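Local coordinates for ribonucleoside-diphosphate reductase, alpha chain (Actinobacillus ureae ATCC 25976, PDB 6DQX), which is the catalytic subunit of a class Id ribonucleotide reductase and probably reduces ribonucleoside diphosphates to deoxyribonucleotides, at residues E70-K75 / P309-Y314; R82-L87 / F300-D305; T379-T384 / Q513-Q518. All blocks are in the same frame, centred on the assembly; numbering follows the deposited sequence.

In the fold
From the N terminus, helix 72-82 opens contact 1 and, a few residues on, the turn into strand 85-87 opens contact 2. The chain then builds much of the barrel sheet before strand 288-296 leads to 300-305, which closes contact 2; helix 308-327 follows and closes contact 1, so contact 2 is nested inside the loop of contact 1. Contact 3 comes in series, opening on helix 367-395 and closing at the turn after helix 502-513. The three are also joined in space: Pro-309 packs on Trp-303, both reach Leu-380, and Glu-310 forms a salt bridge with Lys-383. Together they tie helix 72-82 and strand 85-87, the barrel helices and a late connecting loop.

Contact 1 (E70-K75 / P309-Y314); sequences EGYADK and PEVLTY
Tyr-72 reaches from the first turn of helix 72-82 to Val-311 in the first turn of helix 308-327, a helix-on-helix contact in the ribonucleotide reductase barrel fold. Helix 308-327 belongs to the connection between the neighbouring parallel strands 288-296 and 347-351, and another of its flanks, where Leu-312 points away from helix 72-82, rests on both; the contact joins helix 72-82 to a helix that itself packs on the sheet. The tight part is centred on the phenol. CG of Tyr-72 stands anti to the backbone N (chi1 -179°), which sends the ring across the gap, and OH donates to O of Val-311 at 2.7 Å. The carbonyl oxygen lies in the plane of the ring at its edge, whereas the hydroxyl sits 35° out of the carbonyl plane. CG1 of Val-311 slides alongside, 3.8 Å from CE1 of Tyr-72, and CB of Tyr-314 approaches the same CE1 at 4.0 Å, obliquely. Ala-63 and Leu-67 of helix 52-67 also touch the side chain of the buried Tyr-72, whose hydroxyl is satisfied by the carbonyl of Val-311. The looser side is that of Lys-75, which is partly exposed: its chain bends at its last two torsions and touches only through CE, 3.7 Å from CG2 of Val-311. NZ of Lys-75 turns to the hydroxyl of Tyr-79, and Tyr-314, touching only through its base, turns its OH to Glu-390. The two methyls of Val-311 thus divide the contact, CG2 meeting the lysine chain and CG1 lying 3.5 Å from OH of Tyr-72.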
loop_
_atom_site.group_PDB
_atom_site.type_symbol
_atom_site.label_atom_id
_atom_site.label_comp_id
_atom_site.label_asym_id
_atom_site.label_seq_id
_atom_site.Cartn_x
_atom_site.Cartn_y
_atom_site.Cartn_z
ATOM N N GLU A 70 -3.910 -46.115 -4.853
ATOM C CA GLU A 70 -4.841 -46.771 -5.777
ATOM C C GLU A 70 -6.263 -46.833 -5.198
ATOM O O GLU A 70 -6.457 -47.097 -4.018
ATOM C CB GLU A 70 -4.347 -48.177 -6.162
ATOM C CG GLU A 70 -3.053 -48.173 -6.991
ATOM C CD GLU A 70 -3.253 -47.863 -8.477
ATOM O OE1 GLU A 70 -2.276 -48.007 -9.254
ATOM O OE2 GLU A 70 -4.375 -47.497 -8.885
ATOM N N GLY A 71 -7.246 -46.546 -6.042
ATOM C CA GLY A 71 -8.649 -46.582 -5.657
ATOM C C GLY A 71 -9.162 -45.333 -4.950
ATOM O O GLY A 71 -10.371 -45.205 -4.738
ATOM N N TYR A 72 -8.273 -44.387 -4.659
ATOM C CA TYR A 72 -8.664 -43.196 -3.919
ATOM C C TYR A 72 -9.730 -42.366 -4.656
ATOM O O TYR A 72 -10.732 -41.968 -4.051
ATOM C CB TYR A 72 -7.440 -42.351 -3.550
ATOM C CG TYR A 72 -7.844 -41.136 -2.761
ATOM C CD1 TYR A 72 -7.989 -41.193 -1.375
ATOM C CD2 TYR A 72 -8.137 -39.933 -3.409
ATOM C CE1 TYR A 72 -8.387 -40.059 -0.663
ATOM C CE2 TYR A 72 -8.544 -38.820 -2.701
ATOM C CZ TYR A 72 -8.659 -38.896 -1.323
ATOM O OH TYR A 72 -9.078 -37.796 -0.620
ATOM N N ALA A 73 -9.505 -42.101 -5.949
ATOM C CA ALA A 73 -10.414 -41.274 -6.752
ATOM C C ALA A 73 -11.846 -41.778 -6.727
ATOM O O ALA A 73 -12.774 -40.992 -6.539
ATOM C CB ALA A 73 -9.923 -41.167 -8.192
ATOM N N ASP A 74 -12.027 -43.084 -6.902
ATOM C CA ASP A 74 -13.372 -43.657 -6.901
ATOM C C ASP A 74 -14.042 -43.558 -5.523
ATOM O O ASP A 74 -15.251 -43.329 -5.447
ATOM C CB ASP A 74 -13.377 -45.109 -7.417
ATOM C CG ASP A 74 -13.126 -45.199 -8.920
ATOM O OD1 ASP A 74 -13.296 -44.197 -9.659
ATOM O OD2 ASP A 74 -12.733 -46.287 -9.363
ATOM N N LYS A 75 -13.249 -43.667 -4.463
ATOM C CA LYS A 75 -13.778 -43.456 -3.094
ATOM C C LYS A 75 -14.207 -42.018 -2.903
ATOM O O LYS A 75 -15.330 -41.758 -2.488
ATOM C CB LYS A 75 -12.761 -43.836 -2.030
ATOM C CG LYS A 75 -12.799 -45.300 -1.640
ATOM C CD LYS A 75 -11.987 -45.591 -0.381
ATOM C CE LYS A 75 -12.641 -45.054 0.893
ATOM N NZ LYS A 75 -13.824 -45.831 1.384
ATOM N N PRO A 309 -14.833 -39.136 6.431
ATOM C CA PRO A 309 -14.028 -38.056 7.044
ATOM C C PRO A 309 -12.541 -38.226 6.847
ATOM O O PRO A 309 -11.832 -37.244 6.600
ATOM C CB PRO A 309 -14.396 -38.124 8.518
ATOM C CG PRO A 309 -15.713 -38.789 8.536
ATOM C CD PRO A 309 -15.658 -39.805 7.443
ATOM N N GLU A 310 -12.068 -39.471 6.869
ATOM C CA GLU A 310 -10.665 -39.745 6.610
ATOM C C GLU A 310 -10.261 -39.405 5.186
ATOM O O GLU A 310 -9.184 -38.822 4.948
ATOM C CB GLU A 310 -10.363 -41.213 6.895
ATOM C CG GLU A 310 -10.504 -41.553 8.368
ATOM C CD GLU A 310 -11.865 -42.057 8.778
ATOM O OE1 GLU A 310 -12.911 -41.640 8.219
ATOM O OE2 GLU A 310 -11.897 -42.861 9.751
ATOM N N VAL A 311 -11.127 -39.761 4.235
ATOM C CA VAL A 311 -10.878 -39.442 2.822
ATOM C C VAL A 311 -10.807 -37.939 2.627
ATOM O O VAL A 311 -9.912 -37.458 1.907
ATOM C CB VAL A 311 -11.919 -40.132 1.891
ATOM C CG1 VAL A 311 -11.956 -39.530 0.493
ATOM C CG2 VAL A 311 -11.578 -41.624 1.810
ATOM N N LEU A 312 -11.711 -37.203 3.279
ATOM C CA LEU A 312 -11.696 -35.746 3.156
ATOM C C LEU A 312 -10.416 -35.137 3.794
ATOM O O LEU A 312 -9.830 -34.197 3.249
ATOM C CB LEU A 312 -12.988 -35.135 3.716
ATOM C CG LEU A 312 -13.231 -33.677 3.306
ATOM C CD1 LEU A 312 -13.407 -33.527 1.788
ATOM C CD2 LEU A 312 -14.452 -33.119 4.028
ATOM N N THR A 313 -9.960 -35.702 4.913
ATOM C CA THR A 313 -8.708 -35.282 5.548
ATOM C C THR A 313 -7.479 -35.474 4.624
ATOM O O THR A 313 -6.652 -34.548 4.446
ATOM C CB THR A 313 -8.519 -36.009 6.890
ATOM O OG1 THR A 313 -9.670 -35.759 7.716
ATOM C CG2 THR A 313 -7.239 -35.560 7.585
ATOM N N TYR A 314 -7.398 -36.667 4.024
ATOM C CA TYR A 314 -6.383 -36.985 3.009
ATOM C C TYR A 314 -6.439 -35.973 1.878
ATOM O O TYR A 314 -5.404 -35.485 1.425
ATOM C CB TYR A 314 -6.597 -38.373 2.433
ATOM C CG TYR A 314 -5.998 -39.517 3.221
ATOM C CD1 TYR A 314 -6.189 -39.641 4.594
ATOM C CD2 TYR A 314 -5.244 -40.494 2.574
ATOM C CE1 TYR A 314 -5.656 -40.717 5.299
ATOM C CE2 TYR A 314 -4.699 -41.565 3.265
ATOM C CZ TYR A 314 -4.912 -41.679 4.619
ATOM O OH TYR A 314 -4.389 -42.759 5.284
#

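Contact 2 (R82-L87 / F300-D305)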
loop_
_atom_site.group_PDB
_atom_site.type_symbol
_atom_site.label_atom_id
_atom_site.label_comp_id
_atom_site.label_asym_id
_atom_site.label_seq_id
_atom_site.Cartn_x
_atom_site.Cartn_y
_atom_site.Cartn_z
ATOM N N ARG A 82 -22.707 -39.204 -3.089
ATOM C CA ARG A 82 -23.702 -39.359 -2.033
ATOM C C ARG A 82 -24.062 -38.070 -1.298
ATOM O O ARG A 82 -24.977 -38.086 -0.473
ATOM C CB ARG A 82 -23.253 -40.423 -1.027
ATOM C CG ARG A 82 -22.982 -41.812 -1.608
ATOM C CD ARG A 82 -24.027 -42.274 -2.625
ATOM N NE ARG A 82 -25.322 -42.441 -2.005
ATOM C CZ ARG A 82 -26.503 -42.363 -2.616
ATOM N NH1 ARG A 82 -26.604 -42.093 -3.922
ATOM N NH2 ARG A 82 -27.602 -42.533 -1.894
ATOM N N GLY A 83 -23.357 -36.963 -1.583
ATOM C CA GLY A 83 -23.666 -35.677 -0.967
ATOM C C GLY A 83 -23.015 -35.500 0.411
ATOM O O GLY A 83 -23.478 -34.687 1.203
ATOM N N TYR A 84 -21.943 -36.248 0.686
ATOM C CA TYR A 84 -21.294 -36.192 2.008
ATOM C C TYR A 84 -20.313 -35.043 2.175
ATOM O O TYR A 84 -20.004 -34.711 3.321
ATOM C CB TYR A 84 -20.516 -37.476 2.294
ATOM C CG TYR A 84 -21.328 -38.758 2.312
ATOM C CD1 TYR A 84 -22.719 -38.754 2.416
ATOM C CD2 TYR A 84 -20.685 -39.976 2.266
ATOM C CE1 TYR A 84 -23.436 -39.933 2.444
ATOM C CE2 TYR A 84 -21.398 -41.170 2.312
ATOM C CZ TYR A 84 -22.765 -41.139 2.396
ATOM O OH TYR A 84 -23.473 -42.331 2.431
ATOM N N PHE A 85 -19.785 -34.515 1.063
ATOM C CA PHE A 85 -18.678 -33.519 1.025
ATOM C C PHE A 85 -19.088 -32.233 0.375
ATOM O O PHE A 85 -19.633 -32.240 -0.724
ATOM C CB PHE A 85 -17.508 -33.977 0.123
ATOM C CG PHE A 85 -16.743 -35.151 0.611
ATOM C CD1 PHE A 85 -16.844 -35.620 1.912
ATOM C CD2 PHE A 85 -15.851 -35.780 -0.256
ATOM C CE1 PHE A 85 -16.115 -36.710 2.311
ATOM C CE2 PHE A 85 -15.111 -36.868 0.148
ATOM C CZ PHE A 85 -15.248 -37.339 1.442
ATOM N N SER A 86 -18.715 -31.125 0.989
ATOM C CA SER A 86 -18.704 -29.831 0.325
ATOM C C SER A 86 -17.238 -29.426 0.204
ATOM O O SER A 86 -16.480 -29.611 1.138
ATOM C CB SER A 86 -19.478 -28.823 1.170
ATOM O OG SER A 86 -19.136 -27.492 0.856
ATOM N N LEU A 87 -16.853 -28.868 -0.946
ATOM C CA LEU A 87 -15.494 -28.393 -1.181
ATOM C C LEU A 87 -15.516 -26.881 -1.186
ATOM O O LEU A 87 -16.529 -26.264 -1.568
ATOM C CB LEU A 87 -14.946 -28.907 -2.518
ATOM C CG LEU A 87 -15.114 -30.395 -2.798
ATOM C CD1 LEU A 87 -14.498 -30.712 -4.136
ATOM C CD2 LEU A 87 -14.493 -31.232 -1.700
ATOM N N PHE A 300 -25.070 -37.786 8.517
ATOM C CA PHE A 300 -24.212 -38.347 9.576
ATOM C C PHE A 300 -24.455 -39.837 9.800
ATOM O O PHE A 300 -23.504 -40.634 9.860
ATOM C CB PHE A 300 -24.389 -37.590 10.895
ATOM C CG PHE A 300 -23.589 -38.168 12.032
ATOM C CD1 PHE A 300 -22.207 -38.029 12.074
ATOM C CD2 PHE A 300 -24.216 -38.888 13.046
ATOM C CE1 PHE A 300 -21.462 -38.591 13.103
ATOM C CE2 PHE A 300 -23.468 -39.441 14.079
ATOM C CZ PHE A 300 -22.100 -39.293 14.114
ATOM N N ASP A 301 -25.721 -40.208 9.894
ATOM C CA ASP A 301 -26.071 -41.611 10.182
ATOM C C ASP A 301 -25.720 -42.566 9.036
ATOM O O ASP A 301 -25.597 -43.778 9.267
ATOM C CB ASP A 301 -27.524 -41.708 10.636
ATOM C CG ASP A 301 -27.703 -41.156 12.030
ATOM O OD1 ASP A 301 -26.842 -41.483 12.854
ATOM O OD2 ASP A 301 -28.659 -40.398 12.309
ATOM N N GLU A 302 -25.545 -42.026 7.817
ATOM C CA GLU A 302 -24.970 -42.773 6.712
ATOM C C GLU A 302 -23.467 -42.918 6.761
ATOM O O GLU A 302 -22.969 -44.013 6.510
ATOM C CB GLU A 302 -25.338 -42.186 5.340
ATOM C CG GLU A 302 -26.822 -42.157 5.064
ATOM C CD GLU A 302 -27.176 -41.682 3.664
ATOM O OE1 GLU A 302 -26.306 -41.678 2.765
ATOM O OE2 GLU A 302 -28.362 -41.333 3.459
ATOM N N TRP A 303 -22.726 -41.831 7.006
ATOM C CA TRP A 303 -21.259 -41.887 6.878
ATOM C C TRP A 303 -20.472 -42.054 8.173
ATOM O O TRP A 303 -19.271 -42.277 8.092
ATOM C CB TRP A 303 -20.680 -40.701 6.052
ATOM C CG TRP A 303 -21.041 -39.329 6.535
ATOM C CD1 TRP A 303 -21.939 -38.495 5.965
ATOM C CD2 TRP A 303 -20.494 -38.614 7.663
ATOM N NE1 TRP A 303 -22.013 -37.319 6.663
ATOM C CE2 TRP A 303 -21.138 -37.366 7.712
ATOM C CE3 TRP A 303 -19.526 -38.909 8.629
ATOM C CZ2 TRP A 303 -20.844 -36.404 8.680
ATOM C CZ3 TRP A 303 -19.221 -37.947 9.583
ATOM C CH2 TRP A 303 -19.898 -36.717 9.608
ATOM N N LYS A 304 -21.133 -42.054 9.334
ATOM C CA LYS A 304 -20.416 -42.079 10.632
ATOM C C LYS A 304 -19.442 -43.266 10.802
ATOM O O LYS A 304 -18.418 -43.117 11.468
ATOM C CB LYS A 304 -21.375 -42.012 11.815
ATOM C CG LYS A 304 -22.375 -43.164 11.844
ATOM C CD LYS A 304 -23.400 -43.043 12.951
ATOM C CE LYS A 304 -24.378 -44.207 12.877
ATOM N NZ LYS A 304 -25.623 -43.881 13.618
ATOM N N ASP A 305 -19.760 -44.419 10.211
ATOM C CA ASP A 305 -18.878 -45.610 10.280
ATOM C C ASP A 305 -18.253 -45.950 8.921
ATOM O O ASP A 305 -17.941 -47.112 8.638
ATOM C CB ASP A 305 -19.655 -46.819 10.853
ATOM C CG ASP A 305 -20.183 -46.567 12.258
ATOM O OD1 ASP A 305 -19.407 -46.127 13.147
ATOM O OD2 ASP A 305 -21.376 -46.825 12.505
HETATM O O HOH W 1 -26.308 -43.326 0.577
#
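The ring of Tyr-84 is covered on both faces: CB of Arg-82 lies 3.5 Å above one, and CD1 of Trp-303 lies 3.6 Å above the other, each displaced toward the ring's perimeter. Trp-303 holds CG between its backbone N and carbonyl carbon (chi1 55°), which goes with CB and CD1 both lying over the phenol; CB of Trp-303 makes a CH-pi contact, 4.0 Å from the centroid of the Tyr-84 ring. The indole is oblique to the phenol, planes 58° apart, and NE1 of Trp-303 is hydrogen-bonded to O of Asn-296. At the edge of the Tyr-84 ring, in plane, is OE1 of Glu-302, which accepts from OH of Tyr-84 at 2.9 Å through its anti lone pair. The same OE1 of Glu-302 accepts from a water, whose O is 2.7 Å away and accepts from NH2 of Arg-82. Salt bridges to Arg-27 from OE2 of Glu-302 and to Asp-29 from NH1 of Arg-82 probably steady both groups. Positive phi at Gly-83 ends helix 72-82 in a Schellman motif. This helix-to-strand turn packs against helix 300-303 where strand 85-87 joins strand 288-296 of the sheet of the ribonucleotide reductase barrel domain.

Contact 3 (T379-T384 / Q513-Q518)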
loop_
_atom_site.group_PDB
_atom_site.type_symbol
_atom_site.label_atom_id
_atom_site.label_comp_id
_atom_site.label_asym_id
_atom_site.label_seq_id
_atom_site.Cartn_x
_atom_site.Cartn_y
_atom_site.Cartn_z
ATOM N N THR A 379 -16.976 -37.907 17.122
ATOM C CA THR A 379 -16.688 -38.822 16.018
ATOM C C THR A 379 -15.735 -38.170 15.018
ATOM O O THR A 379 -14.746 -38.771 14.583
ATOM C CB THR A 379 -17.975 -39.241 15.298
ATOM O OG1 THR A 379 -18.873 -39.881 16.236
ATOM C CG2 THR A 379 -17.701 -40.187 14.171
ATOM N N LEU A 380 -16.051 -36.939 14.666
ATOM C CA LEU A 380 -15.158 -36.193 13.734
ATOM C C LEU A 380 -13.751 -35.958 14.271
ATOM O O LEU A 380 -12.773 -36.140 13.540
ATOM C CB LEU A 380 -15.825 -34.896 13.308
ATOM C CG LEU A 380 -16.933 -35.112 12.267
ATOM C CD1 LEU A 380 -17.664 -33.791 12.043
ATOM C CD2 LEU A 380 -16.415 -35.711 10.974
ATOM N N GLN A 381 -13.630 -35.623 15.556
ATOM C CA GLN A 381 -12.312 -35.416 16.160
ATOM C C GLN A 381 -11.468 -36.695 16.049
ATOM O O GLN A 381 -10.289 -36.655 15.686
ATOM C CB GLN A 381 -12.432 -34.997 17.615
ATOM C CG GLN A 381 -11.097 -34.746 18.307
ATOM C CD GLN A 381 -11.166 -34.669 19.817
ATOM O OE1 GLN A 381 -11.774 -35.538 20.480
ATOM N NE2 GLN A 381 -10.474 -33.673 20.388
ATOM N N GLU A 382 -12.102 -37.832 16.343
ATOM C CA GLU A 382 -11.376 -39.104 16.358
ATOM C C GLU A 382 -10.926 -39.519 14.976
ATOM O O GLU A 382 -9.777 -39.951 14.783
ATOM C CB GLU A 382 -12.255 -40.201 16.990
ATOM C CG GLU A 382 -12.432 -40.001 18.487
ATOM C CD GLU A 382 -13.484 -40.908 19.130
ATOM O OE1 GLU A 382 -14.169 -41.654 18.404
ATOM O OE2 GLU A 382 -13.652 -40.850 20.379
ATOM N N LYS A 383 -11.835 -39.398 14.015
ATOM C CA LYS A 383 -11.587 -39.863 12.657
ATOM C C LYS A 383 -10.578 -38.994 11.918
ATOM O O LYS A 383 -9.665 -39.521 11.256
ATOM C CB LYS A 383 -12.902 -40.009 11.895
ATOM C CG LYS A 383 -13.701 -41.189 12.434
ATOM C CD LYS A 383 -15.123 -41.247 11.939
ATOM C CE LYS A 383 -15.290 -41.867 10.573
ATOM N NZ LYS A 383 -14.713 -43.252 10.438
ATOM N N THR A 384 -10.698 -37.677 12.076
ATOM C CA THR A 384 -9.710 -36.753 11.447
ATOM C C THR A 384 -8.304 -36.914 12.048
ATOM O O THR A 384 -7.314 -36.927 11.320
ATOM C CB THR A 384 -10.149 -35.273 11.502
ATOM O OG1 THR A 384 -10.396 -34.855 12.844
ATOM C CG2 THR A 384 -11.386 -35.056 10.669
ATOM N N GLN A 513 -16.738 -27.325 21.321
ATOM C CA GLN A 513 -15.391 -26.757 21.259
ATOM C C GLN A 513 -14.310 -27.696 21.753
ATOM O O GLN A 513 -13.202 -27.667 21.211
ATOM C CB GLN A 513 -15.296 -25.417 21.966
ATOM C CG GLN A 513 -13.998 -24.639 21.719
ATOM C CD GLN A 513 -13.724 -24.392 20.239
ATOM O OE1 GLN A 513 -14.423 -23.624 19.595
ATOM N NE2 GLN A 513 -12.712 -25.079 19.694
ATOM N N LYS A 514 -14.612 -28.554 22.736
ATOM C CA LYS A 514 -13.592 -29.484 23.218
ATOM C C LYS A 514 -13.113 -30.474 22.162
ATOM O O LYS A 514 -12.007 -31.034 22.287
ATOM C CB LYS A 514 -14.043 -30.239 24.483
ATOM C CG LYS A 514 -15.094 -31.310 24.257
ATOM C CD LYS A 514 -15.515 -31.954 25.575
ATOM C CE LYS A 514 -16.435 -31.050 26.375
ATOM N NZ LYS A 514 -17.771 -30.871 25.751
ATOM N N TYR A 515 -13.921 -30.692 21.118
ATOM C CA TYR A 515 -13.572 -31.591 20.029
ATOM C C TYR A 515 -12.982 -30.916 18.788
ATOM O O TYR A 515 -12.746 -31.594 17.791
ATOM C CB TYR A 515 -14.827 -32.322 19.583
ATOM C CG TYR A 515 -15.464 -33.090 20.697
ATOM C CD1 TYR A 515 -14.775 -34.118 21.304
ATOM C CD2 TYR A 515 -16.741 -32.784 21.150
ATOM C CE1 TYR A 515 -15.350 -34.848 22.355
ATOM C CE2 TYR A 515 -17.315 -33.497 22.214
ATOM C CZ TYR A 515 -16.621 -34.538 22.773
ATOM O OH TYR A 515 -17.174 -35.262 23.821
ATOM N N ILE A 516 -12.755 -29.605 18.852
ATOM C CA ILE A 516 -12.354 -28.805 17.668
ATOM C C ILE A 516 -11.064 -28.094 18.032
ATOM O O ILE A 516 -11.018 -27.273 18.964
ATOM C CB ILE A 516 -13.456 -27.779 17.298
ATOM C CG1 ILE A 516 -14.734 -28.491 16.834
ATOM C CG2 ILE A 516 -12.964 -26.825 16.192
ATOM C CD1 ILE A 516 -15.962 -27.596 16.824
ATOM N N ASP A 517 -9.994 -28.433 17.324
ATOM C CA ASP A 517 -8.695 -27.855 17.646
ATOM C C ASP A 517 -8.491 -26.390 17.177
ATOM O O ASP A 517 -7.650 -25.694 17.744
ATOM C CB ASP A 517 -7.523 -28.809 17.272
ATOM C CG ASP A 517 -7.559 -29.283 15.825
ATOM O OD1 ASP A 517 -8.351 -28.743 15.022
ATOM O OD2 ASP A 517 -6.761 -30.203 15.474
ATOM N N GLN A 518 -9.240 -25.937 16.181
ATOM C CA GLN A 518 -9.307 -24.516 15.857
ATOM C C GLN A 518 -10.582 -23.935 16.476
ATOM O O GLN A 518 -10.872 -24.176 17.673
ATOM C CB GLN A 518 -9.172 -24.277 14.355
ATOM C CG GLN A 518 -7.902 -24.840 13.708
ATOM C CD GLN A 518 -7.553 -24.096 12.425
ATOM O OE1 GLN A 518 -7.322 -22.882 12.447
ATOM N NE2 GLN A 518 -7.576 -24.793 11.304
#
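Gln-381 lies across the backbone and ring edge of Tyr-515, where helix 367-395 of the ribonucleotide reductase barrel meets a type I beta turn, Gln-513 to Ile-516, that follows helix 502-513. With CG trans to N (chi1 -179°) and the chain extended beyond, Gln-381 reaches from the helix to the turn. Its base passes close to the peptide, CB of Gln-381 standing 3.4 Å from O of Tyr-515. Farther out, the amide reaches the edge of the phenol: CD lies in the ring plane, and OE1 of Gln-381 is 3.4 Å from CD1 of Tyr-515. Amide and ring planes are 89° apart, so the glutamine abuts the ring rather than stacking on it. The remaining amide atom, NE2 of Gln-381, comes to 3.6 Å from O of Lys-514, and no hydrogen bond crosses between the segments; the contact is one of van der Waals fit near the surface. The Tyr-515 ring has further contacts: CG of Lys-514 sits 3.6 Å above its plane, over the centre, and OH of Tyr-515 is bonded to Asn-374, earlier in helix 367-395. The turn itself closes with N of Ile-516 donating to O of Gln-513 at 3.1 Å, and just beyond it Asp-517 accepts from the backbone N atoms of Leu-411 and Met-412. On the helix, O of Leu-380 takes two donors from opposite faces of its plane: N of Thr-384 on one, and on the other the side chain of that threonine. OG1 of Thr-384 is 2.8 Å from O of Leu-380.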